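PDB 3Q9T: choline dehydrogenase and related flavoproteins from Aspergillus oryzae, which acts as a formate oxidase of the glucose-methanol-choline oxidoreductase family, with 8-formyl-FAD at its catalytic site. Local coordinates for residues L304-G309 with I446-F451; P311-V316 with A403-F408; D368-K373 with N453-I458; L423-S428 with P547-C552. All blocks are in the same frame, centred on the assembly; numbering follows the deposited sequence.

Contact 1 of 4, residues L304-G309 with I446-F451; sequences LMDHPG and INLNFF
The end-to-end CA directions of 304-308 and 446-451 diverge by 48°, and the CA atoms of Pro-308 and Phe-450 come to 6.1 Å, yet no hydrogen bond joins the two segments directly. A water spans the gap instead, accepting from Asp-306 N and donating to Leu-448 O at 2.8 Å. The ring of Phe-450 is sandwiched. Pro-308 lies over one face in a CH-pi contact, its CB 3.8 Å from the centroid of the Phe-450 ring and 19° off the normal, and CB of Leu-448 covers the opposite face from within the ring's own segment. The same Pro-308 CB also meets CE2 of Phe-451 at 3.6 Å, so the proline is wedged between two aromatic rings. Asp-306 OD2 comes obliquely to Phe-450 CZ at 3.6 Å; this buried carboxylate oxygen is hydrogen-bonded to Thr-507. With CG anti to the backbone N (chi1 166°), Leu-304 sends CD2 to Leu-448 CD2, 3.7 Å away, and on to CG2 of Ile-446. Beyond the contact, Leu-304 and Ile-446 both rest on Phe-269 of helix 267-277, Leu-448 touches Met-71 of strand 67-74, and Phe-451 reaches helix 454-473.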
loop_
_atom_site.group_PDB
_atom_site.type_symbol
_atom_site.label_atom_id
_atom_site.label_comp_id
_atom_site.label_asym_id
_atom_site.label_seq_id
_atom_site.Cartn_x
_atom_site.Cartn_y
_atom_site.Cartn_z
ATOM N N LEU A 304 0.723 -15.374 -13.188
ATOM C CA LEU A 304 1.868 -14.577 -12.774
ATOM C C LEU A 304 2.418 -15.156 -11.463
ATOM O O LEU A 304 1.713 -15.187 -10.451
ATOM C CB LEU A 304 1.443 -13.130 -12.580
ATOM C CG LEU A 304 2.436 -12.256 -11.840
ATOM C CD1 LEU A 304 3.673 -12.117 -12.698
ATOM C CD2 LEU A 304 1.817 -10.910 -11.507
ATOM N N MET A 305 3.665 -15.631 -11.485
ATOM C CA MET A 305 4.293 -16.177 -10.274
ATOM C C MET A 305 5.657 -15.541 -10.032
ATOM O O MET A 305 6.467 -15.402 -10.961
ATOM C CB MET A 305 4.440 -17.699 -10.353
ATOM C CG MET A 305 4.656 -18.353 -8.998
ATOM S SD MET A 305 3.115 -18.506 -8.045
ATOM C CE MET A 305 3.803 -19.080 -6.496
ATOM N N ASP A 306 5.899 -15.146 -8.786
ATOM C CA ASP A 306 7.133 -14.461 -8.420
ATOM C C ASP A 306 7.590 -15.034 -7.075
ATOM O O ASP A 306 6.848 -15.790 -6.438
ATOM C CB ASP A 306 6.860 -12.957 -8.330
ATOM C CG ASP A 306 8.139 -12.103 -8.216
ATOM O OD1 ASP A 306 9.254 -12.639 -8.259
ATOM O OD2 ASP A 306 8.014 -10.868 -8.091
ATOM N N HIS A 307 8.801 -14.685 -6.647
ATOM C CA HIS A 307 9.288 -15.085 -5.325
ATOM C C HIS A 307 9.076 -13.949 -4.328
ATOM O O HIS A 307 9.545 -12.839 -4.571
ATOM C CB HIS A 307 10.790 -15.339 -5.366
ATOM C CG HIS A 307 11.199 -16.562 -6.127
ATOM N ND1 HIS A 307 12.307 -16.583 -6.942
ATOM C CD2 HIS A 307 10.674 -17.810 -6.172
ATOM C CE1 HIS A 307 12.444 -17.787 -7.467
ATOM N NE2 HIS A 307 11.470 -18.553 -7.010
ATOM N N PRO A 308 8.423 -14.222 -3.183
ATOM C CA PRO A 308 8.353 -13.151 -2.183
ATOM C C PRO A 308 9.673 -13.136 -1.421
ATOM O O PRO A 308 10.299 -14.186 -1.299
ATOM C CB PRO A 308 7.218 -13.607 -1.267
ATOM C CG PRO A 308 7.308 -15.110 -1.313
ATOM C CD PRO A 308 7.888 -15.496 -2.662
ATOM N N GLY A 309 10.107 -11.965 -0.965
ATOM C CA GLY A 309 11.345 -11.847 -0.231
ATOM C C GLY A 309 11.063 -11.010 0.998
ATOM O O GLY A 309 10.341 -10.020 0.906
ATOM N N ILE A 446 -1.068 -5.004 -11.997
ATOM C CA ILE A 446 -0.207 -6.102 -11.587
ATOM C C ILE A 446 -0.466 -6.478 -10.136
ATOM O O ILE A 446 -0.259 -5.675 -9.226
ATOM C CB ILE A 446 1.310 -5.737 -11.763
ATOM C CG1 ILE A 446 1.580 -5.171 -13.170
ATOM C CG2 ILE A 446 2.199 -6.944 -11.455
ATOM C CD1 ILE A 446 3.035 -4.772 -13.435
ATOM N N ASN A 447 -0.932 -7.705 -9.940
ATOM C CA ASN A 447 -1.083 -8.283 -8.615
ATOM C C ASN A 447 -0.222 -9.545 -8.469
ATOM O O ASN A 447 -0.411 -10.508 -9.217
ATOM C CB ASN A 447 -2.545 -8.614 -8.352
ATOM C CG ASN A 447 -2.739 -9.334 -7.044
ATOM O OD1 ASN A 447 -1.919 -9.222 -6.144
ATOM N ND2 ASN A 447 -3.812 -10.109 -6.942
ATOM N N LEU A 448 0.736 -9.523 -7.536
ATOM C CA LEU A 448 1.667 -10.645 -7.346
ATOM C C LEU A 448 1.113 -11.711 -6.411
ATOM O O LEU A 448 1.609 -12.829 -6.366
ATOM C CB LEU A 448 3.012 -10.152 -6.787
ATOM C CG LEU A 448 3.870 -9.301 -7.720
ATOM C CD1 LEU A 448 5.066 -8.716 -6.995
ATOM C CD2 LEU A 448 4.307 -10.154 -8.899
ATOM N N ASN A 449 0.119 -11.329 -5.620
ATOM C CA ASN A 449 -0.587 -12.268 -4.770
ATOM C C ASN A 449 0.339 -13.043 -3.833
ATOM O O ASN A 449 0.140 -14.233 -3.590
ATOM C CB ASN A 449 -1.431 -13.217 -5.621
ATOM C CG ASN A 449 -2.516 -13.917 -4.815
ATOM O OD1 ASN A 449 -3.109 -13.324 -3.914
ATOM N ND2 ASN A 449 -2.776 -15.187 -5.135
ATOM N N PHE A 450 1.345 -12.356 -3.308
ATOM C CA PHE A 450 2.275 -12.953 -2.365
ATOM C C PHE A 450 1.530 -13.392 -1.106
ATOM O O PHE A 450 0.677 -12.653 -0.570
ATOM C CB PHE A 450 3.359 -11.940 -1.964
ATOM C CG PHE A 450 4.447 -11.735 -2.983
ATOM C CD1 PHE A 450 4.861 -12.774 -3.820
ATOM C CD2 PHE A 450 5.106 -10.514 -3.062
ATOM C CE1 PHE A 450 5.883 -12.590 -4.727
ATOM C CE2 PHE A 450 6.131 -10.313 -3.991
ATOM C CZ PHE A 450 6.527 -11.355 -4.811
ATOM N N PHE A 451 1.856 -14.586 -0.625
ATOM C CA PHE A 451 1.359 -15.056 0.663
ATOM C C PHE A 451 -0.174 -15.286 0.697
ATOM O O PHE A 451 -0.803 -15.226 1.753
ATOM C CB PHE A 451 1.812 -14.101 1.771
ATOM C CG PHE A 451 3.312 -14.022 1.916
ATOM C CD1 PHE A 451 4.040 -15.132 2.349
ATOM C CD2 PHE A 451 4.001 -12.854 1.613
ATOM C CE1 PHE A 451 5.405 -15.079 2.476
ATOM C CE2 PHE A 451 5.391 -12.792 1.739
ATOM C CZ PHE A 451 6.094 -13.901 2.172
HETATM O O HOH W 1 3.476 -14.655 -7.239
#

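Contact 2 of 4, residues P311-V316 with A403-F408; sequences PFVLRV and AFQWHF
With chi1 -70° setting CG beside its own backbone N and a bend at chi2 (-72°), the side chain of Gln-405 folds back so that its amide comes against Val-313 and, through water, the carbonyl of Pro-311. NE2 of Gln-405 donates to the carbonyl O of Phe-404, the residue just before it, at 2.8 Å and 166°; this nearly straight bond, with Phe-404 O in the plane of the Gln-405 amide, fixes the rotation of the group. Two waters then carry the amide across to strand 308-316. One accepts from NE2 and donates to Pro-311 O; the other donates to OE1 of Gln-405 at 2.6 Å and accepts from Val-313 N at 2.9 Å. Both polar ends of the amide are thus used, while Val-313 CG2 packs against Gln-405 OE1 at 3.3 Å. Alongside, the ring of Pro-311 stands roughly perpendicular to the Phe-404 side chain, with CG 3.6 Å from CB of Phe-404 and 3.2 Å from its carbonyl O. His-407 ND1 is hydrogen-bonded to Asp-503 of the second subunit. The contact ties this loop to the large mixed sheet characteristic of the GMC substrate domain, in the flavin's surroundings: the side chain of Phe-404 is about 7 Å from the 8-formyl-FAD.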
loop_
_atom_site.group_PDB
_atom_site.type_symbol
_atom_site.label_atom_id
_atom_site.label_comp_id
_atom_site.label_asym_id
_atom_site.label_seq_id
_atom_site.Cartn_x
_atom_site.Cartn_y
_atom_site.Cartn_z
ATOM N N PRO A 311 13.624 -9.116 3.170
ATOM C CA PRO A 311 15.000 -8.788 3.543
ATOM C C PRO A 311 15.052 -8.207 4.946
ATOM O O PRO A 311 14.060 -7.665 5.435
ATOM C CB PRO A 311 15.396 -7.702 2.532
ATOM C CG PRO A 311 14.286 -7.655 1.510
ATOM C CD PRO A 311 13.068 -8.164 2.198
ATOM N N PHE A 312 16.210 -8.311 5.582
ATOM C CA PHE A 312 16.427 -7.666 6.862
ATOM C C PHE A 312 17.883 -7.235 7.000
ATOM O O PHE A 312 18.788 -7.885 6.469
ATOM C CB PHE A 312 15.984 -8.579 8.016
ATOM C CG PHE A 312 16.854 -9.781 8.229
ATOM C CD1 PHE A 312 18.034 -9.682 8.948
ATOM C CD2 PHE A 312 16.476 -11.026 7.734
ATOM C CE1 PHE A 312 18.830 -10.806 9.162
ATOM C CE2 PHE A 312 17.268 -12.147 7.947
ATOM C CZ PHE A 312 18.449 -12.035 8.669
ATOM N N VAL A 313 18.097 -6.124 7.693
ATOM C CA VAL A 313 19.440 -5.562 7.851
ATOM C C VAL A 313 20.000 -5.731 9.272
ATOM O O VAL A 313 19.312 -5.479 10.261
ATOM C CB VAL A 313 19.456 -4.069 7.512
ATOM C CG1 VAL A 313 20.788 -3.426 7.950
ATOM C CG2 VAL A 313 19.192 -3.853 6.013
ATOM N N LEU A 314 21.254 -6.168 9.362
ATOM C CA LEU A 314 21.982 -6.127 10.616
ATOM C C LEU A 314 23.109 -5.105 10.545
ATOM O O LEU A 314 23.841 -5.041 9.564
ATOM C CB LEU A 314 22.586 -7.492 10.945
ATOM C CG LEU A 314 21.617 -8.660 11.030
ATOM C CD1 LEU A 314 22.381 -9.933 11.427
ATOM C CD2 LEU A 314 20.522 -8.318 12.032
ATOM N N ARG A 315 23.266 -4.320 11.602
ATOM C CA ARG A 315 24.468 -3.530 11.749
ATOM C C ARG A 315 25.560 -4.481 12.214
ATOM O O ARG A 315 25.355 -5.323 13.084
ATOM C CB ARG A 315 24.277 -2.381 12.732
ATOM C CG ARG A 315 25.546 -1.584 12.974
ATOM C CD ARG A 315 25.262 -0.358 13.812
ATOM N NE ARG A 315 26.451 0.466 13.990
ATOM C CZ ARG A 315 26.491 1.772 13.754
ATOM N NH1 ARG A 315 25.407 2.393 13.312
ATOM N NH2 ARG A 315 27.615 2.458 13.945
ATOM N N VAL A 316 26.725 -4.351 11.612
ATOM C CA VAL A 316 27.749 -5.351 11.766
ATOM C C VAL A 316 28.999 -4.571 12.143
ATOM O O VAL A 316 29.016 -3.359 11.974
ATOM C CB VAL A 316 27.866 -6.134 10.447
ATOM C CG1 VAL A 316 29.045 -5.664 9.636
ATOM C CG2 VAL A 316 27.883 -7.615 10.714
ATOM N N ALA A 403 17.756 -1.307 -2.371
ATOM C CA ALA A 403 16.853 -2.108 -3.203
ATOM C C ALA A 403 16.036 -3.109 -2.393
ATOM O O ALA A 403 15.046 -3.651 -2.887
ATOM C CB ALA A 403 17.626 -2.837 -4.305
ATOM N N PHE A 404 16.455 -3.364 -1.156
ATOM C CA PHE A 404 15.803 -4.376 -0.328
ATOM C C PHE A 404 15.250 -3.818 0.979
ATOM O O PHE A 404 15.015 -4.567 1.916
ATOM C CB PHE A 404 16.778 -5.502 -0.017
ATOM C CG PHE A 404 17.260 -6.234 -1.231
ATOM C CD1 PHE A 404 16.447 -7.165 -1.857
ATOM C CD2 PHE A 404 18.530 -5.993 -1.749
ATOM C CE1 PHE A 404 16.884 -7.849 -2.971
ATOM C CE2 PHE A 404 18.983 -6.696 -2.875
ATOM C CZ PHE A 404 18.147 -7.621 -3.479
ATOM N N GLN A 405 15.054 -2.504 1.031
ATOM C CA GLN A 405 14.599 -1.814 2.236
ATOM C C GLN A 405 13.756 -0.640 1.776
ATOM O O GLN A 405 14.179 0.518 1.825
ATOM C CB GLN A 405 15.781 -1.289 3.055
ATOM C CG GLN A 405 16.620 -2.350 3.729
ATOM C CD GLN A 405 15.923 -3.009 4.903
ATOM O OE1 GLN A 405 16.148 -2.630 6.043
ATOM N NE2 GLN A 405 15.090 -4.009 4.631
ATOM N N TRP A 406 12.562 -0.950 1.307
ATOM C CA TRP A 406 11.777 0.023 0.560
ATOM C C TRP A 406 11.179 1.103 1.458
ATOM O O TRP A 406 10.816 2.167 0.979
ATOM C CB TRP A 406 10.670 -0.687 -0.217
ATOM C CG TRP A 406 11.154 -1.508 -1.356
ATOM C CD1 TRP A 406 12.447 -1.664 -1.779
ATOM C CD2 TRP A 406 10.348 -2.280 -2.242
ATOM N NE1 TRP A 406 12.489 -2.490 -2.870
ATOM C CE2 TRP A 406 11.215 -2.882 -3.175
ATOM C CE3 TRP A 406 8.973 -2.521 -2.339
ATOM C CZ2 TRP A 406 10.756 -3.709 -4.189
ATOM C CZ3 TRP A 406 8.519 -3.345 -3.347
ATOM C CH2 TRP A 406 9.411 -3.924 -4.263
ATOM N N HIS A 407 11.065 0.843 2.759
ATOM C CA HIS A 407 10.418 1.841 3.619
ATOM C C HIS A 407 11.276 2.399 4.730
ATOM O O HIS A 407 10.798 3.220 5.496
ATOM C CB HIS A 407 9.083 1.321 4.175
ATOM C CG HIS A 407 8.044 1.125 3.119
ATOM N ND1 HIS A 407 7.264 2.156 2.640
ATOM C CD2 HIS A 407 7.688 0.025 2.411
ATOM C CE1 HIS A 407 6.452 1.694 1.704
ATOM N NE2 HIS A 407 6.694 0.406 1.541
ATOM N N PHE A 408 12.538 1.962 4.809
ATOM C CA PHE A 408 13.456 2.410 5.860
ATOM C C PHE A 408 14.526 3.325 5.304
ATOM O O PHE A 408 15.062 3.077 4.233
ATOM C CB PHE A 408 14.127 1.229 6.545
ATOM C CG PHE A 408 13.164 0.154 6.981
ATOM C CD1 PHE A 408 11.886 0.480 7.408
ATOM C CD2 PHE A 408 13.539 -1.191 6.948
ATOM C CE1 PHE A 408 10.998 -0.522 7.822
ATOM C CE2 PHE A 408 12.662 -2.192 7.345
ATOM C CZ PHE A 408 11.389 -1.854 7.788
HETATM O O HOH W 2 12.752 -5.462 5.954
HETATM O O HOH W 3 15.769 -4.356 7.986
#

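Contact 3 of 4, residues D368-K373 with N453-I458; sequences DAEYRK and NDLDII
The first turn of helix 454-473 sets Asp-454, Leu-455 and Ile-458 against Asp-368, Glu-370 and Tyr-371 at the start of helix 369-377. Asn-453 is the N-cap of its helix, its OD1 accepting from Leu-455 N at 2.9 Å. Asp-454 follows, with CB 3.7 Å from OE1 of Glu-370. The two carboxylates, like in charge, are bridged by a water that donates to both, at 2.8 Å to Glu-370 OE2 and more closely to Asp-454 OD2. A salt bridge from Asp-454 OD1 to Arg-74 probably eases the repulsion. Leu-455 meets Tyr-371 with both branches: its CD1 lies 3.9 Å from CD2 of the tyrosine, and CD2 of the leucine faces Tyr-371 CA. Tyr-371 OH is hydrogen-bonded to Asp-382. One turn later, Ile-458 forms the centre of the contact. Its CD1 lies against the extended chain of Glu-370, 3.5 Å from CD, and its CG2 meets CG of Asp-368 at 3.7 Å. Asp-368 is itself an N-cap: a chi1 of 180° turns the carboxylate back over the first turn, where OD2 takes the N-H of Tyr-371 on its anti lone pair at 2.8 Å, leaving OD1 to pair with Arg-461. The short helical segments cross at -126°, with axes 10.2 Å apart. Away from helix 369-377, Ile-457 packs on helix 494-504, while Leu-455 also touches the loop residue Phe-384.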
loop_
_atom_site.group_PDB
_atom_site.type_symbol
_atom_site.label_atom_id
_atom_site.label_comp_id
_atom_site.label_asym_id
_atom_site.label_seq_id
_atom_site.Cartn_x
_atom_site.Cartn_y
_atom_site.Cartn_z
ATOM N N ASP A 368 6.085 -26.299 13.534
ATOM C CA ASP A 368 4.834 -25.555 13.452
ATOM C C ASP A 368 3.668 -26.524 13.271
ATOM O O ASP A 368 3.632 -27.280 12.297
ATOM C CB ASP A 368 4.890 -24.543 12.306
ATOM C CG ASP A 368 3.607 -23.746 12.166
ATOM O OD1 ASP A 368 3.554 -22.618 12.711
ATOM O OD2 ASP A 368 2.658 -24.247 11.507
ATOM N N ALA A 369 2.726 -26.505 14.209
ATOM C CA ALA A 369 1.576 -27.421 14.159
ATOM C C ALA A 369 0.844 -27.356 12.816
ATOM O O ALA A 369 0.496 -28.380 12.237
ATOM C CB ALA A 369 0.604 -27.135 15.301
ATOM N N GLU A 370 0.608 -26.143 12.327
ATOM C CA GLU A 370 -0.035 -25.979 11.028
ATOM C C GLU A 370 0.746 -26.611 9.845
ATOM O O GLU A 370 0.158 -27.310 9.025
ATOM C CB GLU A 370 -0.385 -24.512 10.767
ATOM C CG GLU A 370 -1.190 -24.328 9.489
ATOM C CD GLU A 370 -1.561 -22.881 9.209
ATOM O OE1 GLU A 370 -1.686 -22.531 8.010
ATOM O OE2 GLU A 370 -1.729 -22.100 10.177
ATOM N N TYR A 371 2.056 -26.381 9.752
ATOM C CA TYR A 371 2.830 -27.051 8.699
ATOM C C TYR A 371 2.717 -28.562 8.811
ATOM O O TYR A 371 2.544 -29.250 7.804
ATOM C CB TYR A 371 4.316 -26.656 8.694
ATOM C CG TYR A 371 5.116 -27.473 7.698
ATOM C CD1 TYR A 371 5.700 -28.683 8.063
ATOM C CD2 TYR A 371 5.252 -27.059 6.381
ATOM C CE1 TYR A 371 6.426 -29.439 7.162
ATOM C CE2 TYR A 371 5.968 -27.813 5.464
ATOM C CZ TYR A 371 6.549 -29.001 5.862
ATOM O OH TYR A 371 7.252 -29.743 4.953
ATOM N N ARG A 372 2.820 -29.075 10.032
ATOM C CA ARG A 372 2.757 -30.515 10.250
ATOM C C ARG A 372 1.452 -31.079 9.700
ATOM O O ARG A 372 1.454 -32.075 8.973
ATOM C CB ARG A 372 2.905 -30.866 11.745
ATOM C CG ARG A 372 4.338 -30.845 12.255
ATOM C CD ARG A 372 4.509 -31.598 13.590
ATOM N NE ARG A 372 3.520 -31.197 14.590
ATOM C CZ ARG A 372 3.668 -30.181 15.430
ATOM N NH1 ARG A 372 4.769 -29.442 15.405
ATOM N NH2 ARG A 372 2.705 -29.899 16.294
ATOM N N LYS A 373 0.342 -30.439 10.052
ATOM C CA LYS A 373 -0.978 -30.827 9.554
ATOM C C LYS A 373 -1.093 -30.721 8.020
ATOM O O LYS A 373 -1.659 -31.596 7.365
ATOM C CB LYS A 373 -2.045 -29.953 10.215
ATOM C CG LYS A 373 -3.456 -30.267 9.776
ATOM C CD LYS A 373 -4.404 -29.126 10.105
ATOM C CE LYS A 373 -4.430 -28.830 11.593
ATOM N NZ LYS A 373 -4.975 -27.457 11.842
ATOM N N ASN A 453 -1.473 -18.025 0.452
ATOM C CA ASN A 453 -1.557 -19.196 1.327
ATOM C C ASN A 453 -0.778 -18.951 2.630
ATOM O O ASN A 453 0.387 -18.550 2.592
ATOM C CB ASN A 453 -1.023 -20.438 0.590
ATOM C CG ASN A 453 -1.274 -21.738 1.349
ATOM O OD1 ASN A 453 -1.142 -21.795 2.574
ATOM N ND2 ASN A 453 -1.625 -22.796 0.614
ATOM N N ASP A 454 -1.412 -19.184 3.777
ATOM C CA ASP A 454 -0.753 -19.014 5.086
ATOM C C ASP A 454 0.536 -19.824 5.277
ATOM O O ASP A 454 1.469 -19.372 5.954
ATOM C CB ASP A 454 -1.725 -19.354 6.210
ATOM C CG ASP A 454 -2.732 -18.243 6.483
ATOM O OD1 ASP A 454 -2.752 -17.226 5.749
ATOM O OD2 ASP A 454 -3.516 -18.402 7.441
ATOM N N LEU A 455 0.591 -21.027 4.709
ATOM C CA LEU A 455 1.815 -21.841 4.803
ATOM C C LEU A 455 3.051 -21.068 4.348
ATOM O O LEU A 455 4.115 -21.226 4.925
ATOM C CB LEU A 455 1.707 -23.117 3.972
ATOM C CG LEU A 455 1.499 -24.497 4.589
ATOM C CD1 LEU A 455 2.556 -25.480 4.033
ATOM C CD2 LEU A 455 1.475 -24.497 6.123
ATOM N N ASP A 456 2.900 -20.234 3.316
ATOM C CA ASP A 456 4.004 -19.404 2.812
ATOM C C ASP A 456 4.486 -18.439 3.879
ATOM O O ASP A 456 5.676 -18.150 3.974
ATOM C CB ASP A 456 3.593 -18.608 1.560
ATOM C CG ASP A 456 3.785 -19.389 0.260
ATOM O OD1 ASP A 456 4.251 -20.548 0.310
ATOM O OD2 ASP A 456 3.473 -18.834 -0.826
ATOM N N ILE A 457 3.554 -17.898 4.663
ATOM C CA ILE A 457 3.921 -16.991 5.745
ATOM C C ILE A 457 4.733 -17.766 6.785
ATOM O O ILE A 457 5.752 -17.296 7.283
ATOM C CB ILE A 457 2.665 -16.363 6.429
ATOM C CG1 ILE A 457 1.868 -15.512 5.426
ATOM C CG2 ILE A 457 3.062 -15.545 7.651
ATOM C CD1 ILE A 457 0.606 -14.862 6.019
ATOM N N ILE A 458 4.283 -18.974 7.089
ATOM C CA ILE A 458 4.959 -19.809 8.084
ATOM C C ILE A 458 6.376 -20.158 7.632
ATOM O O ILE A 458 7.309 -20.106 8.424
ATOM C CB ILE A 458 4.145 -21.087 8.390
ATOM C CG1 ILE A 458 2.905 -20.702 9.184
ATOM C CG2 ILE A 458 4.986 -22.119 9.129
ATOM C CD1 ILE A 458 1.749 -21.633 9.004
HETATM O O HOH W 4 -2.974 -19.688 9.537
#

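Contact 4 of 4, residues L423-S428 with P547-C552; sequences LVRPIS and PIIPDC
Arg-425 and Asp-551 join two loops of the GMC oxidoreductase fold, one following strand 415-423 and the other leading into helix 555-572. Their flat groups are turned steeply against each other, the guanidinium and carboxylate planes standing 75° apart. NH1 of Arg-425 meets OD1 of Asp-551 from above the carboxylate plane in a salt bridge of 2.7 Å. Towards Ile-549 the guanidinium is edge-on: NH1 at 2.9 Å and NH2 at 3.1 Å both donate to Ile-549 O, which lies in the guanidinium plane, so one buried carbonyl is gripped by two nitrogens. Bends at chi2 (-96°) and chi3 (56°) fold the arginine chain into this position. Asp-551 is held independently, OD1 by Thr-108 and OD2 by the backbone N of His-105, which positions the carboxylate for the arginine. The gathering of donors round it is consistent with a charged aspartate. Next door, Val-424 lies against Asp-551, but its methyls come too close to that residue's carbonyl and its chi1 is eclipsed, so their placing is doubtful. The arginine and Ile-549 side chains run antiparallel alongside one another, leaving CG2 of Ile-549 3.6 Å from NH2 of Arg-425.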
loop_
_atom_site.group_PDB
_atom_site.type_symbol
_atom_site.label_atom_id
_atom_site.label_comp_id
_atom_site.label_asym_id
_atom_site.label_seq_id
_atom_site.Cartn_x
_atom_site.Cartn_y
_atom_site.Cartn_z
ATOM N N LEU A 423 11.863 -16.711 -0.518
ATOM C CA LEU A 423 11.115 -17.988 -0.520
ATOM C C LEU A 423 11.045 -18.442 -1.974
ATOM O O LEU A 423 10.365 -17.841 -2.825
ATOM C CB LEU A 423 9.712 -17.797 0.029
ATOM C CG LEU A 423 8.879 -18.906 0.669
ATOM C CD1 LEU A 423 7.420 -18.697 0.275
ATOM C CD2 LEU A 423 9.340 -20.317 0.321
ATOM N N VAL A 424 11.769 -19.503 -2.262
ATOM C CA VAL A 424 12.090 -19.844 -3.630
ATOM C C VAL A 424 11.084 -20.882 -4.169
ATOM O O VAL A 424 10.860 -21.004 -5.379
ATOM C CB VAL A 424 13.574 -20.298 -3.622
ATOM C CG1 VAL A 424 13.738 -21.680 -4.150
ATOM C CG2 VAL A 424 14.473 -19.248 -4.280
ATOM N N ARG A 425 10.429 -21.581 -3.246
ATOM C CA ARG A 425 9.389 -22.558 -3.570
ATOM C C ARG A 425 8.084 -22.247 -2.830
ATOM O O ARG A 425 7.672 -23.014 -1.962
ATOM C CB ARG A 425 9.866 -23.957 -3.185
ATOM C CG ARG A 425 10.984 -24.481 -4.091
ATOM C CD ARG A 425 10.433 -25.364 -5.185
ATOM N NE ARG A 425 9.415 -24.681 -5.978
ATOM C CZ ARG A 425 9.656 -23.972 -7.080
ATOM N NH1 ARG A 425 10.890 -23.814 -7.552
ATOM N NH2 ARG A 425 8.653 -23.402 -7.711
ATOM N N PRO A 426 7.430 -21.119 -3.170
ATOM C CA PRO A 426 6.190 -20.771 -2.472
ATOM C C PRO A 426 5.069 -21.658 -2.992
ATOM O O PRO A 426 5.239 -22.268 -4.031
ATOM C CB PRO A 426 5.958 -19.318 -2.895
ATOM C CG PRO A 426 6.556 -19.254 -4.269
ATOM C CD PRO A 426 7.754 -20.149 -4.235
ATOM N N ILE A 427 3.955 -21.743 -2.285
ATOM C CA ILE A 427 2.828 -22.507 -2.802
ATOM C C ILE A 427 1.568 -21.667 -2.942
ATOM O O ILE A 427 0.511 -22.199 -3.281
ATOM C CB ILE A 427 2.500 -23.686 -1.896
ATOM C CG1 ILE A 427 2.222 -23.171 -0.479
ATOM C CG2 ILE A 427 3.626 -24.720 -1.965
ATOM C CD1 ILE A 427 1.505 -24.165 0.422
ATOM N N SER A 428 1.663 -20.369 -2.664
ATOM C CA SER A 428 0.535 -19.477 -2.927
ATOM C C SER A 428 0.143 -19.534 -4.405
ATOM O O SER A 428 1.007 -19.680 -5.274
ATOM C CB SER A 428 0.871 -18.036 -2.532
ATOM O OG SER A 428 0.922 -17.907 -1.128
ATOM N N PRO A 547 6.831 -21.834 -17.023
ATOM C CA PRO A 547 5.641 -22.497 -16.468
ATOM C C PRO A 547 5.731 -22.879 -14.971
ATOM O O PRO A 547 4.702 -23.079 -14.339
ATOM C CB PRO A 547 5.521 -23.756 -17.329
ATOM C CG PRO A 547 6.946 -24.082 -17.669
ATOM C CD PRO A 547 7.694 -22.770 -17.772
ATOM N N ILE A 548 6.938 -23.005 -14.437
ATOM C CA ILE A 548 7.159 -23.268 -13.013
ATOM C C ILE A 548 8.415 -22.500 -12.610
ATOM O O ILE A 548 9.492 -22.743 -13.154
ATOM C CB ILE A 548 7.417 -24.750 -12.735
ATOM C CG1 ILE A 548 6.265 -25.611 -13.237
ATOM C CG2 ILE A 548 7.615 -24.984 -11.234
ATOM C CD1 ILE A 548 6.470 -27.085 -12.976
ATOM N N ILE A 549 8.286 -21.561 -11.682
ATOM C CA ILE A 549 9.402 -20.642 -11.398
ATOM C C ILE A 549 10.615 -21.386 -10.817
ATOM O O ILE A 549 10.474 -22.204 -9.920
ATOM C CB ILE A 549 8.961 -19.498 -10.447
ATOM C CG1 ILE A 549 10.023 -18.391 -10.401
ATOM C CG2 ILE A 549 8.647 -20.062 -9.053
ATOM C CD1 ILE A 549 9.656 -17.205 -9.450
ATOM N N PRO A 550 11.811 -21.131 -11.364
ATOM C CA PRO A 550 13.025 -21.802 -10.868
ATOM C C PRO A 550 13.294 -21.517 -9.384
ATOM O O PRO A 550 12.707 -20.586 -8.822
ATOM C CB PRO A 550 14.139 -21.209 -11.748
ATOM C CG PRO A 550 13.435 -20.811 -13.028
ATOM C CD PRO A 550 12.041 -20.393 -12.623
ATOM N N ASP A 551 14.192 -22.290 -8.771
ATOM C CA ASP A 551 14.377 -22.261 -7.312
ATOM C C ASP A 551 15.415 -21.212 -6.870
ATOM O O ASP A 551 16.180 -21.430 -5.931
ATOM C CB ASP A 551 14.786 -23.654 -6.819
ATOM C CG ASP A 551 14.078 -24.771 -7.583
ATOM O OD1 ASP A 551 13.093 -25.342 -7.066
ATOM O OD2 ASP A 551 14.486 -25.060 -8.724
ATOM N N CYS A 552 15.436 -20.068 -7.543
ATOM C CA CYS A 552 16.545 -19.155 -7.389
ATOM C C CYS A 552 16.326 -17.993 -8.321
ATOM O O CYS A 552 15.365 -18.001 -9.093
ATOM C CB CYS A 552 17.820 -19.869 -7.801
ATOM S SG CYS A 552 17.680 -20.578 -9.455
#

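Contacts 1 and 2 both draw on strand 308-316 with its lead-in, yet their centres lie about 20 Å apart, and contact 2 is nested along the chain inside the loop closed by contact 1. Contact 4 is nearer, about 10 Å from contact 1 between centres, where strands 308-316 and 415-423 pair through Pro-308 O and Leu-423 N. Contact 3, outermost from the chain centre, joins contact 4, about 17 Å away between centres, through Ser-428 OG, probably hydrogen-bonded to Asp-456 OD2 and Asn-453 N; Phe-451 of contact 1 packs on the same helix 454-473. Contacts 1, 3 and 4 alternate along the sequence, so distant chain segments interlock from near the cofactor outwards to the peripheral helices.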